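PDB 5F5T: putative uncharacterized protein, which is probably required for pre-mRNA splicing as a PRP38-family component of the spliceosome in the nucleus. Local coordinates for residues A62-R67 against A92-Q97; D66-H71 against K117-L122; D103-Y108 against F125-T130. All blocks are in the same frame, centred on the assembly; numbering follows the deposited sequence.

Interaction 1 of 3, residues A62-R67 against A92-Q97; sequences ADIVDR and AFKLLQ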
# COMPACT_ATOMS: atom_id res chain seq x y z
N ALA A 62 19.20 -12.51 3.36
CA ALA A 62 19.33 -12.58 4.82
C ALA A 62 19.74 -11.22 5.37
O ALA A 62 19.21 -10.70 6.39
CB ALA A 62 20.34 -13.64 5.20
N ASP A 63 20.69 -10.63 4.65
CA ASP A 63 21.20 -9.32 4.98
C ASP A 63 20.06 -8.34 4.98
O ASP A 63 20.12 -7.35 5.69
CB ASP A 63 22.28 -8.88 3.99
CG ASP A 63 23.56 -9.68 4.13
OD1 ASP A 63 23.85 -10.15 5.25
OD2 ASP A 63 24.27 -9.82 3.12
N ILE A 64 19.03 -8.59 4.18
CA ILE A 64 17.92 -7.65 4.10
C ILE A 64 17.24 -7.52 5.45
O ILE A 64 17.05 -6.41 5.95
CB ILE A 64 16.88 -8.09 3.04
CG1 ILE A 64 17.40 -7.79 1.64
CG2 ILE A 64 15.56 -7.37 3.26
CD1 ILE A 64 17.70 -6.33 1.40
N VAL A 65 16.91 -8.65 6.07
CA VAL A 65 16.31 -8.65 7.40
C VAL A 65 17.24 -7.98 8.39
O VAL A 65 16.81 -7.12 9.19
CB VAL A 65 15.98 -10.07 7.90
CG1 VAL A 65 15.49 -10.01 9.35
CG2 VAL A 65 14.94 -10.72 7.03
N ASP A 66 18.52 -8.35 8.33
CA ASP A 66 19.48 -7.74 9.26
C ASP A 66 19.52 -6.21 9.13
O ASP A 66 19.51 -5.49 10.13
CB ASP A 66 20.88 -8.32 9.05
CG ASP A 66 20.98 -9.78 9.44
OD1 ASP A 66 20.51 -10.15 10.54
OD2 ASP A 66 21.55 -10.58 8.66
N ARG A 67 19.53 -5.72 7.89
CA ARG A 67 19.56 -4.29 7.61
C ARG A 67 18.29 -3.60 8.06
O ARG A 67 18.33 -2.47 8.54
CB ARG A 67 19.76 -4.02 6.11
CG ARG A 67 21.11 -4.44 5.55
CD ARG A 67 22.27 -3.88 6.35
NE ARG A 67 23.24 -4.92 6.65
CZ ARG A 67 24.33 -5.16 5.94
NH1 ARG A 67 24.62 -4.41 4.89
NH2 ARG A 67 25.15 -6.13 6.30
N ALA A 92 14.09 -1.12 -0.33
CA ALA A 92 13.07 -1.48 -1.30
C ALA A 92 13.70 -1.60 -2.69
O ALA A 92 13.43 -2.55 -3.43
CB ALA A 92 11.95 -0.46 -1.31
N PHE A 93 14.54 -0.63 -3.03
CA PHE A 93 15.21 -0.63 -4.33
C PHE A 93 16.12 -1.84 -4.45
O PHE A 93 16.19 -2.48 -5.51
CB PHE A 93 16.01 0.66 -4.53
CG PHE A 93 16.63 0.78 -5.89
CD1 PHE A 93 15.85 0.99 -7.01
CD2 PHE A 93 18.01 0.68 -6.05
CE1 PHE A 93 16.42 1.10 -8.27
CE2 PHE A 93 18.58 0.79 -7.30
CZ PHE A 93 17.79 1.00 -8.41
N LYS A 94 16.80 -2.16 -3.36
CA LYS A 94 17.66 -3.33 -3.34
C LYS A 94 16.85 -4.60 -3.55
O LYS A 94 17.30 -5.52 -4.22
CB LYS A 94 18.43 -3.41 -2.03
CG LYS A 94 19.43 -4.56 -1.99
CD LYS A 94 20.26 -4.62 -3.25
CE LYS A 94 21.63 -4.01 -3.05
NZ LYS A 94 22.61 -4.47 -4.07
N LEU A 95 15.65 -4.65 -2.98
CA LEU A 95 14.77 -5.79 -3.17
C LEU A 95 14.37 -5.88 -4.64
O LEU A 95 14.28 -6.98 -5.20
CB LEU A 95 13.54 -5.69 -2.28
CG LEU A 95 13.69 -6.28 -0.88
CD1 LEU A 95 12.39 -6.16 -0.11
CD2 LEU A 95 14.16 -7.73 -0.93
N LEU A 96 14.12 -4.73 -5.26
CA LEU A 96 13.84 -4.69 -6.69
C LEU A 96 15.01 -5.29 -7.47
O LEU A 96 14.81 -6.02 -8.44
CB LEU A 96 13.57 -3.26 -7.15
CG LEU A 96 12.23 -2.64 -6.74
CD1 LEU A 96 12.16 -1.19 -7.20
CD2 LEU A 96 11.07 -3.44 -7.32
N GLN A 97 16.22 -4.98 -7.03
CA GLN A 97 17.43 -5.52 -7.64
C GLN A 97 17.52 -7.04 -7.49
O GLN A 97 17.76 -7.76 -8.45
CB GLN A 97 18.67 -4.86 -7.04
CG GLN A 97 19.92 -4.97 -7.88
CD GLN A 97 21.13 -4.37 -7.20
OE1 GLN A 97 21.00 -3.48 -6.36
NE2 GLN A 97 22.31 -4.86 -7.55

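Interaction 2 of 3, residues D66-H71 against K117-L122; sequences DRVVEH and KYLRAL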
# COMPACT_ATOMS: atom_id res chain seq x y z
N ASP A 66 18.52 -8.35 8.33
CA ASP A 66 19.48 -7.74 9.26
C ASP A 66 19.52 -6.21 9.13
O ASP A 66 19.51 -5.49 10.13
CB ASP A 66 20.88 -8.32 9.05
CG ASP A 66 20.98 -9.78 9.44
OD1 ASP A 66 20.51 -10.15 10.54
OD2 ASP A 66 21.55 -10.58 8.66
N ARG A 67 19.53 -5.72 7.89
CA ARG A 67 19.56 -4.29 7.61
C ARG A 67 18.29 -3.60 8.06
O ARG A 67 18.33 -2.47 8.54
CB ARG A 67 19.76 -4.02 6.11
CG ARG A 67 21.11 -4.44 5.55
CD ARG A 67 22.27 -3.88 6.35
NE ARG A 67 23.24 -4.92 6.65
CZ ARG A 67 24.33 -5.16 5.94
NH1 ARG A 67 24.62 -4.41 4.89
NH2 ARG A 67 25.15 -6.13 6.30
N VAL A 68 17.15 -4.25 7.87
CA VAL A 68 15.89 -3.66 8.31
C VAL A 68 15.88 -3.48 9.82
O VAL A 68 15.58 -2.40 10.32
CB VAL A 68 14.68 -4.49 7.88
CG1 VAL A 68 13.43 -4.03 8.60
CG2 VAL A 68 14.50 -4.40 6.37
N VAL A 69 16.24 -4.54 10.55
CA VAL A 69 16.26 -4.46 12.01
C VAL A 69 17.26 -3.40 12.48
O VAL A 69 16.98 -2.60 13.38
CB VAL A 69 16.60 -5.81 12.64
CG1 VAL A 69 16.87 -5.67 14.13
CG2 VAL A 69 15.47 -6.80 12.40
N GLU A 70 18.42 -3.40 11.85
CA GLU A 70 19.51 -2.50 12.21
C GLU A 70 19.27 -1.01 11.90
O GLU A 70 19.63 -0.14 12.69
CB GLU A 70 20.78 -2.96 11.49
CG GLU A 70 22.08 -2.53 12.13
CD GLU A 70 23.27 -3.23 11.49
OE1 GLU A 70 24.41 -2.78 11.71
OE2 GLU A 70 23.05 -4.23 10.78
N HIS A 71 18.67 -0.72 10.75
CA HIS A 71 18.75 0.63 10.19
C HIS A 71 17.45 1.37 9.92
O HIS A 71 17.45 2.60 9.83
CB HIS A 71 19.55 0.58 8.89
CG HIS A 71 20.98 0.21 9.06
ND1 HIS A 71 21.87 1.01 9.76
CD2 HIS A 71 21.69 -0.85 8.63
CE1 HIS A 71 23.06 0.44 9.76
NE2 HIS A 71 22.99 -0.69 9.08
N LYS A 117 8.05 -5.27 12.48
CA LYS A 117 6.99 -4.57 11.78
C LYS A 117 7.48 -3.85 10.53
O LYS A 117 6.77 -3.81 9.53
CB LYS A 117 6.29 -3.57 12.71
CG LYS A 117 7.23 -2.67 13.49
CD LYS A 117 6.52 -2.02 14.66
CE LYS A 117 7.35 -0.93 15.28
NZ LYS A 117 6.52 -0.16 16.25
N TYR A 118 8.66 -3.25 10.58
CA TYR A 118 9.19 -2.55 9.40
C TYR A 118 9.55 -3.54 8.29
O TYR A 118 9.51 -3.19 7.11
CB TYR A 118 10.40 -1.68 9.79
CG TYR A 118 9.98 -0.45 10.54
CD1 TYR A 118 9.31 0.59 9.89
CD2 TYR A 118 10.18 -0.34 11.91
CE1 TYR A 118 8.89 1.71 10.57
CE2 TYR A 118 9.76 0.79 12.61
CZ TYR A 118 9.12 1.80 11.93
OH TYR A 118 8.70 2.92 12.61
N LEU A 119 9.88 -4.77 8.66
CA LEU A 119 10.11 -5.80 7.65
C LEU A 119 8.81 -6.09 6.91
O LEU A 119 8.80 -6.29 5.70
CB LEU A 119 10.67 -7.08 8.29
CG LEU A 119 11.00 -8.20 7.30
CD1 LEU A 119 11.90 -7.67 6.19
CD2 LEU A 119 11.67 -9.35 8.01
N ARG A 120 7.70 -6.13 7.66
CA ARG A 120 6.39 -6.33 7.06
C ARG A 120 6.01 -5.16 6.18
O ARG A 120 5.41 -5.33 5.12
CB ARG A 120 5.31 -6.55 8.14
CG ARG A 120 3.90 -6.60 7.58
CD ARG A 120 2.89 -7.18 8.55
NE ARG A 120 3.32 -8.47 9.08
CZ ARG A 120 2.68 -9.15 10.02
NH1 ARG A 120 3.15 -10.31 10.43
NH2 ARG A 120 1.56 -8.67 10.55
N ALA A 121 6.36 -3.95 6.63
CA ALA A 121 6.07 -2.75 5.85
C ALA A 121 6.83 -2.79 4.53
O ALA A 121 6.27 -2.49 3.47
CB ALA A 121 6.44 -1.51 6.64
N LEU A 122 8.10 -3.18 4.60
CA LEU A 122 8.94 -3.29 3.42
C LEU A 122 8.39 -4.33 2.46
O LEU A 122 8.26 -4.08 1.26
CB LEU A 122 10.37 -3.66 3.81
CG LEU A 122 11.38 -3.71 2.66
CD1 LEU A 122 11.28 -2.45 1.81
CD2 LEU A 122 12.80 -3.94 3.14

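Interaction 3 of 3, residues D103-Y108 against F125-T130; sequences DILKEY and FYIRLT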
# COMPACT_ATOMS: atom_id res chain seq x y z
N ASP A 103 8.89 -17.52 -1.68
CA ASP A 103 9.30 -18.09 -0.40
C ASP A 103 9.89 -17.02 0.52
O ASP A 103 9.52 -16.90 1.70
CB ASP A 103 10.30 -19.24 -0.61
CG ASP A 103 11.18 -19.03 -1.84
OD1 ASP A 103 10.79 -18.24 -2.73
OD2 ASP A 103 12.25 -19.67 -1.92
N ILE A 104 10.80 -16.22 -0.03
CA ILE A 104 11.47 -15.18 0.73
C ILE A 104 10.49 -14.09 1.17
O ILE A 104 10.52 -13.64 2.32
CB ILE A 104 12.60 -14.52 -0.10
CG1 ILE A 104 13.58 -15.58 -0.61
CG2 ILE A 104 13.32 -13.47 0.71
CD1 ILE A 104 14.40 -16.23 0.49
N LEU A 105 9.59 -13.72 0.27
CA LEU A 105 8.56 -12.73 0.58
C LEU A 105 7.62 -13.25 1.66
O LEU A 105 7.19 -12.51 2.54
CB LEU A 105 7.77 -12.39 -0.68
CG LEU A 105 8.54 -11.60 -1.74
CD1 LEU A 105 7.67 -11.25 -2.93
CD2 LEU A 105 9.12 -10.34 -1.11
N LYS A 106 7.32 -14.54 1.58
CA LYS A 106 6.44 -15.20 2.54
C LYS A 106 7.07 -15.12 3.93
O LYS A 106 6.40 -14.79 4.92
CB LYS A 106 6.20 -16.64 2.10
CG LYS A 106 4.97 -17.30 2.68
CD LYS A 106 4.85 -18.71 2.13
CE LYS A 106 4.59 -18.67 0.62
NZ LYS A 106 3.99 -19.93 0.07
N GLU A 107 8.37 -15.41 3.98
CA GLU A 107 9.11 -15.34 5.24
C GLU A 107 9.11 -13.93 5.82
O GLU A 107 8.79 -13.73 7.00
CB GLU A 107 10.55 -15.81 5.06
CG GLU A 107 11.37 -15.70 6.33
CD GLU A 107 12.86 -15.75 6.10
OE1 GLU A 107 13.60 -15.09 6.85
OE2 GLU A 107 13.30 -16.46 5.16
N TYR A 108 9.47 -12.96 4.97
CA TYR A 108 9.59 -11.57 5.41
C TYR A 108 8.26 -11.16 6.02
O TYR A 108 8.17 -10.85 7.21
CB TYR A 108 9.90 -10.62 4.25
CG TYR A 108 11.31 -10.67 3.70
CD1 TYR A 108 12.35 -11.25 4.41
CD2 TYR A 108 11.60 -10.12 2.46
CE1 TYR A 108 13.64 -11.29 3.89
CE2 TYR A 108 12.88 -10.14 1.94
CZ TYR A 108 13.90 -10.73 2.66
OH TYR A 108 15.17 -10.75 2.13
N PHE A 125 5.24 -3.16 0.83
CA PHE A 125 5.59 -2.15 -0.17
C PHE A 125 6.04 -2.84 -1.46
O PHE A 125 5.52 -2.56 -2.54
CB PHE A 125 6.68 -1.23 0.37
CG PHE A 125 6.99 -0.05 -0.52
CD1 PHE A 125 5.98 0.60 -1.21
CD2 PHE A 125 8.29 0.41 -0.65
CE1 PHE A 125 6.27 1.69 -2.02
CE2 PHE A 125 8.58 1.50 -1.45
CZ PHE A 125 7.57 2.14 -2.14
N TYR A 126 6.98 -3.77 -1.31
CA TYR A 126 7.54 -4.49 -2.45
C TYR A 126 6.48 -5.28 -3.19
O TYR A 126 6.49 -5.35 -4.42
CB TYR A 126 8.66 -5.42 -1.98
CG TYR A 126 9.35 -6.14 -3.11
CD1 TYR A 126 10.33 -5.50 -3.87
CD2 TYR A 126 9.03 -7.45 -3.43
CE1 TYR A 126 10.96 -6.15 -4.91
CE2 TYR A 126 9.65 -8.11 -4.47
CZ TYR A 126 10.62 -7.45 -5.21
OH TYR A 126 11.24 -8.10 -6.25
N ILE A 127 5.56 -5.88 -2.44
CA ILE A 127 4.47 -6.64 -3.03
C ILE A 127 3.58 -5.72 -3.85
O ILE A 127 3.21 -6.04 -4.98
CB ILE A 127 3.64 -7.36 -1.95
CG1 ILE A 127 4.42 -8.55 -1.40
CG2 ILE A 127 2.30 -7.82 -2.53
CD1 ILE A 127 3.65 -9.39 -0.41
N ARG A 128 3.25 -4.55 -3.30
CA ARG A 128 2.43 -3.58 -4.01
C ARG A 128 3.12 -3.14 -5.30
O ARG A 128 2.47 -2.90 -6.32
CB ARG A 128 2.13 -2.37 -3.13
CG ARG A 128 1.44 -1.22 -3.86
CD ARG A 128 0.01 -1.62 -4.21
NE ARG A 128 -0.72 -0.56 -4.91
CZ ARG A 128 -0.55 -0.24 -6.19
NH1 ARG A 128 0.34 -0.88 -6.93
NH2 ARG A 128 -1.26 0.74 -6.72
N LEU A 129 4.44 -3.03 -5.23
CA LEU A 129 5.23 -2.64 -6.39
C LEU A 129 5.29 -3.71 -7.49
O LEU A 129 5.25 -3.37 -8.67
CB LEU A 129 6.66 -2.29 -5.96
CG LEU A 129 6.81 -1.04 -5.10
CD1 LEU A 129 8.27 -0.83 -4.72
CD2 LEU A 129 6.24 0.18 -5.80
N THR A 130 5.39 -4.98 -7.10
CA THR A 130 5.75 -6.02 -8.07
C THR A 130 4.70 -7.09 -8.38
O THR A 130 4.94 -7.95 -9.23
CB THR A 130 7.01 -6.77 -7.59
OG1 THR A 130 6.71 -7.48 -6.37
CG2 THR A 130 8.15 -5.80 -7.35

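Interaction 1 of 3, residues A62-R67 against A92-Q97
I64 meets K94 and L95 through aliphatic carbon alone, in a helix-on-helix packing contact within the helical body of this PRP38-family protein. The two segments belong to helices 61-71 and 87-98. Their nearest CA atoms, those of I64 and L95, are 8.1 Å apart, so side chains rather than backbones bridge the gap, and only 115 Å² is buried, both sides summed. I64 points toward the other helix and supplies two contact points on one branch. Its CG1 lies 4.1 Å from L95 CD2, while its CD1, one bond further out, lies 4.2 Å from K94 CG. The first torsion explains this reach: CG1 stands opposite the carbonyl carbon and beside the backbone N (chi1 -76°), which sends the longer branch across the interface. L95 starts beside the interface and turns into it, presenting the CD2 methyl; the axes of the two side chains meet at a slant. Y108 of helix 102-115 touches both I64 and L95, so this apolar patch is shared by three helices. K94 offers its CG methylene, then bends at chi2 and chi3, carrying its ammonium away from I64 and along its own helix; the K94 side chain also packs on V59. K94 NZ donates a 3.0 Å hydrogen bond to Q97 OE1, approaching from above the amide plane with a C=O...N angle of 103°.

Interaction 2 of 3, residues D66-H71 against K117-L122
The helical segments 66-71 and 117-122 cross at 123° between their N-to-C directions with their axes 9.3 Å apart at closest approach, and V68 and L119 form the closest CA pair at 6.2 Å. V68 carries the whole contact from its side, accounting for 89 Å² of the 153 Å² buried. Its two methyls divide the work. CG1, anti to the backbone N (chi1 167°), comes down on the peptide that links Y118 to L119: it lies 3.6 Å from L119 N and 4.0 Å from Y118 CB, so it rests on main chain as much as on side chain. CG2 looks further along the opposite helix and reaches L122 CD2 at 3.7 Å, with L119 CD1 at 4.2 Å. The V68 and L119 side chains cross at about a right angle, whereas L122 approaches at a slant. Of the Y118 side chain only CB takes part; its ring leads away, and its hydroxyl is hydrogen-bonded to R151 N, while the residue also packs on a polar side chain of another protein chain. Helix 87-98 packs on the same residues, L91 touching V68 and A92 touching L122. A single valine set against Y118, L119 and L122 of a steeply crossing helix is ordinary helix-helix packing of an alpha-helical core, here joining helices 61-71 and 117-130 inside the PRP38 family region.

Interaction 3 of 3, residues D103-Y108 against F125-T130
The Y126 ring has the CG2 methyl of T130 on one face, 3.6 Å above its plane and offset toward the rim, and L105 meets the same ring obliquely from the other helix. L105 CD2 lies 3.7 Å from Y126 CD2, and L105 CD1 lies 4.0 Å from Y126 CE2, so both methyls of the leucine bear on the CD2-CE2 bond of the tyrosine ring, the two side chains crossing at about a right angle. With CG anti to the backbone N (chi1 -177°), the Y126 ring is carried out to meet the leucine. A second flat group, the F125 ring, carries L129 CD1 over its centre at 3.9 Å within the same helix. The two segments lie on helices 102-115 and 117-130, consecutive in the chain and running in broadly opposite senses, an alpha-helical hairpin in the helical part of this PRP38-family protein. Beyond the ring, L105 CD1 also comes within 4.5 Å of I127 CG1, a looser touch; I127 itself packs on V136 and L139 of helix 133-140. Replacing L105 with an alanine is likely to open a gap beside Y126, whose CD2 and CE2 would lose both methyl contacts, and to remove the touch of helix 102-115 on I127. At the end of helix 117-130, Y126 O accepts from both T130 OG1 (2.9 Å) and T130 N, the two donors coming from opposite faces of the carbonyl plane.

The three contacts make one continuous apolar core built from four helices. Interactions 1 and 2 share helix 61-71, with centres about 9 Å apart, and meet where L95 CD1 lies 3.8 Å from L122 CG and V65 CG2 lies 3.7 Å from L119 CD2. Interactions 2 and 3 use successive parts of helix 117-130; their centres are about 13 Å apart, and L119 reaches back to the main chain of Y108. Interactions 1 and 3, about 11 Å apart, are joined by two tyrosines: Y108 packs against I64 and V65, while the Y126 ring lies against L96, with Y126 CE1 3.5 Å from L96 N.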